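PDB 4FE9: outer membrane protein SusF from Bacteroides thetaiotaomicron, which binds starch at the cell surface through carbohydrate-binding modules, before the starch is taken into the periplasm for degradation. Local coordinates for residues Phe88-Leu92 with Ala93-Ser97; Thr57-Glu60 with Glu61-Ile65; Ser105-Ser108 with Val109-Leu113. All coordinates share one frame; numbering follows the deposited sequence. Where two conformers were deposited one is given.

Interaction 1: residues Phe88-Leu92 with Ala93-Ser97; sequences FKVAL and AQLDS
Val90 and Leu95 meet where strand 87-91 turns into helix 92-102, a strand-to-helix junction in the N-terminal domain of SusF with Ala91 at the N-cap position. The chain changes direction sharply there: the axes of the short segments 88-91 and 93-97 make an angle of 80°. The two apolar side chains cross obliquely, CG2 of Val90 lying 4.0 Å from CB of Leu95 and about as far from its CD2. Leu95 has CG anti to the backbone N (chi1 -179°), and this torsion together with chi2 (58°) sets CD2 against the valine. Beyond the pair, Val49 of strand 48-57 touches both residues and also Leu92, while Leu72 lies against Leu95, so the first helical turn is seated on the sheet.

The carbonyl O of Ala91 accepts a bond from Leu95 N at 3.0 Å, which opens the i to i+4 series, and a weak one from Gln94 N. Asp96 N continues the series by donating to Leu92 O at 2.9 Å. The carboxylate of Asp96 leads off along the helix, where OD1 bonds NE2 of Gln100. Gln94 has CG anti to its carbonyl carbon, beside the backbone N, and its chain runs extended from there; this lays CG and OE1 alongside Ala91 CB, with CG 4.0 Å and OE1 3.7 Å from that methyl. A water bridges the two residues, accepting from Ala91 N, the last amide of the strand, at 2.9 Å and donating to Gln94 OE1 at 2.7 Å.

Interaction 2: residues Thr57-Glu60 with Glu61-Ile65; sequences TTAE and EGSKI
With chi1 at -54°, Ser63 places OG anti to its own carbonyl carbon and beside its backbone N, the orientation in which hydroxyl and amide can both serve Glu60 O. That is what they do: OG donates to Glu60 O over 2.8 Å. Ser63 N donates to the same Glu60 O over a longer 3.3 Å, with an N-H...O angle of 161°. The oxygen is thus gripped twice by one residue. Both donors arrive from the same face of the carbonyl plane: the amide sits above it and not on a lone pair, and the hydroxyl is tilted from it somewhat less.

The backbone bond closes a type II beta turn from Glu60 to Ser63. Gly62 occupies its third position at phi 101°, and a CB at these backbone angles would be jammed against the carbonyl O of Glu61, which accounts for a glycine at this point. The serine CB also lies close, 3.4 Å from Glu60 O, while Ala59 CB stands 4.2 Å from Ser63 OG. Just upstream Thr57 forms an ST turn, its OG1 accepting from Ala59 N at 3.3 Å; this hydroxyl is also bonded to Thr28 O.

The turn is a surface feature, with Glu60, Glu61 and Gly62 all exposed. It belongs to a connection between two strands that do not pair with each other: strand 48-57 pairs with 27-33 and 87-91, strand 64-72 with 111-122. Ala59 and Ser63 both touch Ala121 of strand 111-122, and Ala59 also touches Leu27 of strand 27-33.

Interaction 3: residues Ser105-Ser108 with Val109-Leu113; sequences SRAS and VVREL
Ser105 OG accepts from Ala107 N at 2.9 Å, two residues on, which makes an ST turn; it also bonds OD1 of Asn249 and takes a weak bond from Arg111 NH2. That last bond is 3.0 Å long from NH2 to OG, with an N-H...O angle of only 127°. The serine carries OG anti to its backbone N (chi1 169°), and there the oxygen meets the guanidinium at its edge, close to the plane. Asn249 lies in carbohydrate binding module 1, and Ala107 touches both it and Phe248, so the loop before strand 111-122 sits where the mixed sheet of that strand meets the module.

Arg111 bends at chi2 (-66°), folding its chain back toward this loop. Val109 CB then lies over the centre of one guanidinium face, 4.2 Å above the plane. At the edge, a water accepts from Arg111 NE and donates to two backbone oxygens, Ser105 O and Ala107 O, each 2.8 Å from it. Ala107 O also takes a weak bond from Val109 N at 2.9 Å, round the inverse gamma turn centred on Ser108, whose hydroxyl ties the turn to Pro142 O. Ala107 CB and Val109 CG2 also touch, at 4.0 Å.

Replacing Ser105 by an alanine removes the hydroxyl, which would probably leave Ala107 N without its ST-turn acceptor and OD1 of Asn249 without this mate.

The arginine bonds described here go to a hydroxyl and, through the water, to two carbonyl oxygens; the positive group probably polarises that water and strengthens its donation to both.

The three contacts occur in series along the N-terminal domain, interaction 2 first, then interaction 1, then interaction 3, and all reach the same mixed sheet. Interaction 2 is a turn leading into strand 64-72, which pairs antiparallel with strand 111-122, the strand that interaction 3 enters; their centres are nevertheless about 36 Å apart. Interactions 1 and 3 are closer, with centres about 14 Å apart, and they touch: Leu95 CD1 packs 3.7 Å from Leu113 CD1, joining helix 92-102 to the strand that follows it. Interactions 1 and 2 do not touch, their centres being about 27 Å apart. All three are packing or turn contacts away from the glucose-binding sites, though interaction 3 also meets module 1.

Interaction 1: residues Phe88-Leu92 with Ala93-Ser97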
loop_
_atom_site.group_PDB
_atom_site.type_symbol
_atom_site.label_atom_id
_atom_site.label_comp_id
_atom_site.label_asym_id
_atom_site.label_seq_id
_atom_site.Cartn_x
_atom_site.Cartn_y
_atom_site.Cartn_z
ATOM N N PHE A 88 -2.635 -38.490 -10.321
ATOM C CA PHE A 88 -2.845 -37.625 -9.156
ATOM C C PHE A 88 -4.159 -36.875 -9.253
ATOM O O PHE A 88 -4.464 -36.237 -10.287
ATOM C CB PHE A 88 -1.671 -36.646 -9.005
ATOM C CG PHE A 88 -0.359 -37.327 -8.791
ATOM C CD1 PHE A 88 0.074 -37.623 -7.489
ATOM C CD2 PHE A 88 0.309 -37.915 -9.855
ATOM C CE1 PHE A 88 1.214 -38.402 -7.275
ATOM C CE2 PHE A 88 1.459 -38.686 -9.649
ATOM C CZ PHE A 88 1.902 -38.935 -8.355
ATOM N N LYS A 89 -4.993 -37.050 -8.233
ATOM C CA LYS A 89 -6.354 -36.471 -8.205
ATOM C C LYS A 89 -6.482 -35.464 -7.066
ATOM O O LYS A 89 -5.946 -35.689 -5.955
ATOM C CB LYS A 89 -7.376 -37.575 -7.991
ATOM C CG LYS A 89 -7.537 -38.535 -9.142
ATOM C CD LYS A 89 -8.875 -39.238 -9.025
ATOM C CE LYS A 89 -8.840 -40.585 -9.702
ATOM N NZ LYS A 89 -10.198 -41.032 -10.135
ATOM N N VAL A 90 -7.255 -34.396 -7.300
ATOM C CA VAL A 90 -7.609 -33.469 -6.255
ATOM C C VAL A 90 -9.106 -33.186 -6.342
ATOM O O VAL A 90 -9.721 -33.379 -7.398
ATOM C CB VAL A 90 -6.822 -32.125 -6.362
ATOM C CG1 VAL A 90 -5.316 -32.357 -6.103
ATOM C CG2 VAL A 90 -7.040 -31.469 -7.743
ATOM N N ALA A 91 -9.687 -32.709 -5.240
ATOM C CA ALA A 91 -11.074 -32.248 -5.260
ATOM C C ALA A 91 -11.131 -30.909 -6.005
ATOM O O ALA A 91 -10.346 -30.015 -5.734
ATOM C CB ALA A 91 -11.642 -32.073 -3.759
ATOM N N LEU A 92 -11.994 -30.829 -7.008
ATOM C CA LEU A 92 -12.088 -29.619 -7.823
ATOM C C LEU A 92 -12.311 -28.369 -6.959
ATOM O O LEU A 92 -11.691 -27.321 -7.175
ATOM C CB LEU A 92 -13.213 -29.758 -8.861
ATOM C CG LEU A 92 -13.308 -28.582 -9.848
ATOM C CD1 LEU A 92 -11.966 -28.286 -10.463
ATOM C CD2 LEU A 92 -14.323 -28.848 -10.929
ATOM N N ALA A 93 -13.210 -28.463 -5.995
ATOM C CA ALA A 93 -13.504 -27.282 -5.155
ATOM C C ALA A 93 -12.239 -26.784 -4.444
ATOM O O ALA A 93 -12.052 -25.585 -4.274
ATOM C CB ALA A 93 -14.590 -27.608 -4.151
ATOM N N GLN A 94 -11.342 -27.694 -4.050
ATOM C CA GLN A 94 -10.160 -27.244 -3.304
ATOM C C GLN A 94 -9.085 -26.745 -4.242
ATOM O O GLN A 94 -8.327 -25.866 -3.887
ATOM C CB GLN A 94 -9.601 -28.347 -2.433
ATOM C CG GLN A 94 -10.614 -28.886 -1.500
ATOM C CD GLN A 94 -10.047 -29.917 -0.561
ATOM O OE1 GLN A 94 -9.455 -30.905 -0.986
ATOM N NE2 GLN A 94 -10.278 -29.724 0.730
ATOM N N LEU A 95 -9.046 -27.288 -5.463
ATOM C CA LEU A 95 -8.136 -26.772 -6.484
ATOM C C LEU A 95 -8.529 -25.324 -6.852
ATOM O O LEU A 95 -7.694 -24.440 -6.923
ATOM C CB LEU A 95 -8.185 -27.653 -7.730
ATOM C CG LEU A 95 -7.241 -27.240 -8.878
ATOM C CD1 LEU A 95 -5.773 -27.220 -8.429
ATOM C CD2 LEU A 95 -7.414 -28.221 -10.051
ATOM N N ASP A 96 -9.815 -25.119 -7.033
ATOM C CA ASP A 96 -10.382 -23.788 -7.291
ATOM C C ASP A 96 -10.066 -22.825 -6.142
ATOM O O ASP A 96 -9.465 -21.800 -6.354
ATOM C CB ASP A 96 -11.904 -23.943 -7.529
ATOM C CG ASP A 96 -12.607 -22.611 -7.863
ATOM O OD1 ASP A 96 -11.999 -21.727 -8.509
ATOM O OD2 ASP A 96 -13.765 -22.442 -7.428
ATOM N N SER A 97 -10.285 -23.274 -4.905
ATOM C CA SER A 97 -9.902 -22.501 -3.708
ATOM C C SER A 97 -8.421 -22.161 -3.681
ATOM O O SER A 97 -8.022 -21.048 -3.339
ATOM C CB SER A 97 -10.280 -23.276 -2.427
ATOM O OG SER A 97 -11.674 -23.233 -2.220
HETATM O O HOH W 1 -8.086 -32.148 -2.923
#

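Interaction 2: residues Thr57-Glu60 with Glu61-Ile65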
loop_
_atom_site.group_PDB
_atom_site.type_symbol
_atom_site.label_atom_id
_atom_site.label_comp_id
_atom_site.label_asym_id
_atom_site.label_seq_id
_atom_site.Cartn_x
_atom_site.Cartn_y
_atom_site.Cartn_z
ATOM N N THR A 57 9.594 -43.885 -14.841
ATOM C CA THR A 57 10.630 -43.667 -13.852
ATOM C C THR A 57 11.771 -44.607 -14.160
ATOM O O THR A 57 11.542 -45.684 -14.692
ATOM C CB THR A 57 10.095 -44.011 -12.448
ATOM O OG1 THR A 57 11.038 -43.584 -11.457
ATOM C CG2 THR A 57 9.856 -45.488 -12.317
ATOM N N THR A 58 12.986 -44.254 -13.734
ATOM C CA THR A 58 14.071 -45.202 -13.800
ATOM C C THR A 58 14.172 -46.086 -12.574
ATOM O O THR A 58 15.061 -46.922 -12.498
ATOM C CB THR A 58 15.436 -44.540 -14.056
ATOM O OG1 THR A 58 15.774 -43.706 -12.956
ATOM C CG2 THR A 58 15.425 -43.704 -15.374
ATOM N N ALA A 59 13.187 -46.014 -11.691
ATOM C CA ALA A 59 13.134 -46.935 -10.538
ATOM C C ALA A 59 12.762 -48.341 -10.995
ATOM O O ALA A 59 12.089 -48.514 -12.006
ATOM C CB ALA A 59 12.151 -46.443 -9.505
ATOM N N GLU A 60 13.245 -49.342 -10.268
ATOM C CA GLU A 60 13.041 -50.740 -10.644
ATOM C C GLU A 60 11.564 -51.134 -10.593
ATOM O O GLU A 60 10.778 -50.600 -9.777
ATOM C CB GLU A 60 13.884 -51.662 -9.749
ATOM C CG GLU A 60 15.391 -51.534 -10.018
ATOM C CD GLU A 60 16.249 -52.526 -9.213
ATOM O OE1 GLU A 60 17.276 -52.093 -8.639
ATOM O OE2 GLU A 60 15.970 -53.744 -9.262
ATOM N N GLU A 61 11.181 -52.068 -11.454
ATOM C CA GLU A 61 9.866 -52.680 -11.365
ATOM C C GLU A 61 9.653 -53.287 -9.956
ATOM O O GLU A 61 10.597 -53.804 -9.335
ATOM C CB GLU A 61 9.706 -53.761 -12.448
ATOM C CG GLU A 61 8.371 -53.700 -13.171
ATOM C CD GLU A 61 7.837 -52.275 -13.277
ATOM O OE1 GLU A 61 6.721 -52.019 -12.768
ATOM O OE2 GLU A 61 8.576 -51.394 -13.783
ATOM N N GLY A 62 8.453 -53.146 -9.420
ATOM C CA GLY A 62 8.193 -53.652 -8.068
ATOM C C GLY A 62 8.206 -52.564 -6.995
ATOM O O GLY A 62 7.508 -52.678 -5.981
ATOM N N SER A 63 8.894 -51.458 -7.269
ATOM C CA SER A 63 8.876 -50.292 -6.358
ATOM C C SER A 63 7.469 -49.693 -6.185
ATOM O O SER A 63 6.782 -49.422 -7.156
ATOM C CB SER A 63 9.816 -49.210 -6.874
ATOM O OG SER A 63 11.107 -49.731 -7.092
ATOM N N LYS A 64 7.155 -49.298 -4.966
ATOM C CA LYS A 64 6.017 -48.440 -4.711
ATOM C C LYS A 64 6.430 -46.982 -4.859
ATOM O O LYS A 64 7.597 -46.653 -4.740
ATOM C CB LYS A 64 5.515 -48.666 -3.288
ATOM C CG LYS A 64 4.499 -49.765 -3.159
ATOM C CD LYS A 64 3.891 -49.701 -1.785
ATOM C CE LYS A 64 3.186 -50.956 -1.450
ATOM N NZ LYS A 64 2.771 -50.911 -0.026
ATOM N N ILE A 65 5.447 -46.110 -5.073
ATOM C CA ILE A 65 5.687 -44.669 -5.174
ATOM C C ILE A 65 5.086 -43.993 -3.952
ATOM O O ILE A 65 3.929 -44.206 -3.642
ATOM C CB ILE A 65 5.034 -44.084 -6.447
ATOM C CG1 ILE A 65 5.632 -44.727 -7.726
ATOM C CG2 ILE A 65 5.145 -42.554 -6.471
ATOM C CD1 ILE A 65 7.140 -44.513 -7.897
#

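Interaction 3: residues Ser105-Ser108 with Val109-Leu113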
loop_
_atom_site.group_PDB
_atom_site.type_symbol
_atom_site.label_atom_id
_atom_site.label_comp_id
_atom_site.label_asym_id
_atom_site.label_seq_id
_atom_site.Cartn_x
_atom_site.Cartn_y
_atom_site.Cartn_z
ATOM N N SER A 105 -7.341 -13.598 -5.848
ATOM C CA SER A 105 -8.333 -13.086 -6.780
ATOM C C SER A 105 -9.379 -14.124 -7.132
ATOM O O SER A 105 -9.048 -15.299 -7.438
ATOM C CB SER A 105 -7.635 -12.581 -8.026
ATOM O OG SER A 105 -8.539 -12.301 -9.042
ATOM N N ARG A 106 -10.647 -13.706 -7.121
ATOM C CA ARG A 106 -11.693 -14.511 -7.662
ATOM C C ARG A 106 -11.987 -14.202 -9.118
ATOM O O ARG A 106 -12.914 -14.759 -9.685
ATOM C CB ARG A 106 -12.938 -14.394 -6.831
ATOM C CG ARG A 106 -12.649 -14.471 -5.307
ATOM C CD ARG A 106 -13.958 -14.719 -4.540
ATOM N NE ARG A 106 -14.440 -16.062 -4.785
ATOM C CZ ARG A 106 -15.588 -16.557 -4.338
ATOM N NH1 ARG A 106 -16.352 -15.853 -3.506
ATOM N NH2 ARG A 106 -15.966 -17.787 -4.707
ATOM N N ALA A 107 -11.163 -13.365 -9.736
ATOM C CA ALA A 107 -11.465 -12.892 -11.093
ATOM C C ALA A 107 -11.619 -14.117 -12.039
ATOM O O ALA A 107 -10.870 -15.106 -11.913
ATOM C CB ALA A 107 -10.361 -12.007 -11.572
ATOM N N SER A 108 -12.561 -14.049 -12.994
ATOM C CA SER A 108 -12.784 -15.178 -13.878
ATOM C C SER A 108 -11.816 -15.168 -15.067
ATOM O O SER A 108 -12.235 -15.077 -16.229
ATOM C CB SER A 108 -14.212 -15.210 -14.360
ATOM O OG SER A 108 -14.457 -16.381 -15.116
ATOM N N VAL A 109 -10.542 -15.331 -14.757
ATOM C CA VAL A 109 -9.440 -15.248 -15.727
ATOM C C VAL A 109 -8.721 -16.627 -15.745
ATOM O O VAL A 109 -8.575 -17.277 -14.682
ATOM C CB VAL A 109 -8.414 -14.144 -15.252
ATOM C CG1 VAL A 109 -7.143 -14.182 -16.087
ATOM C CG2 VAL A 109 -9.074 -12.738 -15.318
ATOM N N VAL A 110 -8.192 -17.029 -16.899
ATOM C CA VAL A 110 -7.402 -18.294 -16.965
ATOM C C VAL A 110 -6.092 -18.200 -16.147
ATOM O O VAL A 110 -5.249 -17.337 -16.398
ATOM C CB VAL A 110 -7.084 -18.702 -18.420
ATOM C CG1 VAL A 110 -6.280 -19.986 -18.441
ATOM C CG2 VAL A 110 -8.379 -18.863 -19.218
ATOM N N ARG A 111 -5.987 -19.016 -15.103
ATOM C CA ARG A 111 -4.830 -18.959 -14.193
ATOM C C ARG A 111 -3.938 -20.170 -14.423
ATOM O O ARG A 111 -4.402 -21.301 -14.406
ATOM C CB ARG A 111 -5.292 -18.962 -12.714
ATOM C CG ARG A 111 -6.186 -17.785 -12.345
ATOM C CD ARG A 111 -5.415 -16.476 -12.429
ATOM N NE ARG A 111 -6.173 -15.414 -11.767
ATOM C CZ ARG A 111 -5.894 -14.122 -11.867
ATOM N NH1 ARG A 111 -4.889 -13.706 -12.659
ATOM N NH2 ARG A 111 -6.616 -13.236 -11.168
ATOM N N GLU A 112 -2.655 -19.928 -14.550
ATOM C CA GLU A 112 -1.702 -21.008 -14.642
ATOM C C GLU A 112 -1.336 -21.599 -13.248
ATOM O O GLU A 112 -1.095 -20.870 -12.281
ATOM C CB GLU A 112 -0.445 -20.530 -15.323
ATOM C CG GLU A 112 0.640 -21.561 -15.309
ATOM C CD GLU A 112 1.512 -21.481 -16.553
ATOM O OE1 GLU A 112 1.718 -20.344 -17.052
ATOM O OE2 GLU A 112 1.913 -22.556 -17.075
ATOM N N LEU A 113 -1.282 -22.923 -13.191
ATOM C CA LEU A 113 -0.811 -23.627 -12.029
ATOM C C LEU A 113 0.373 -24.522 -12.436
ATOM O O LEU A 113 0.212 -25.445 -13.223
ATOM C CB LEU A 113 -1.914 -24.498 -11.478
ATOM C CG LEU A 113 -3.203 -23.801 -11.034
ATOM C CD1 LEU A 113 -4.309 -24.829 -10.807
ATOM C CD2 LEU A 113 -2.912 -23.000 -9.752
HETATM O O HOH W 2 -8.705 -15.455 -10.217
#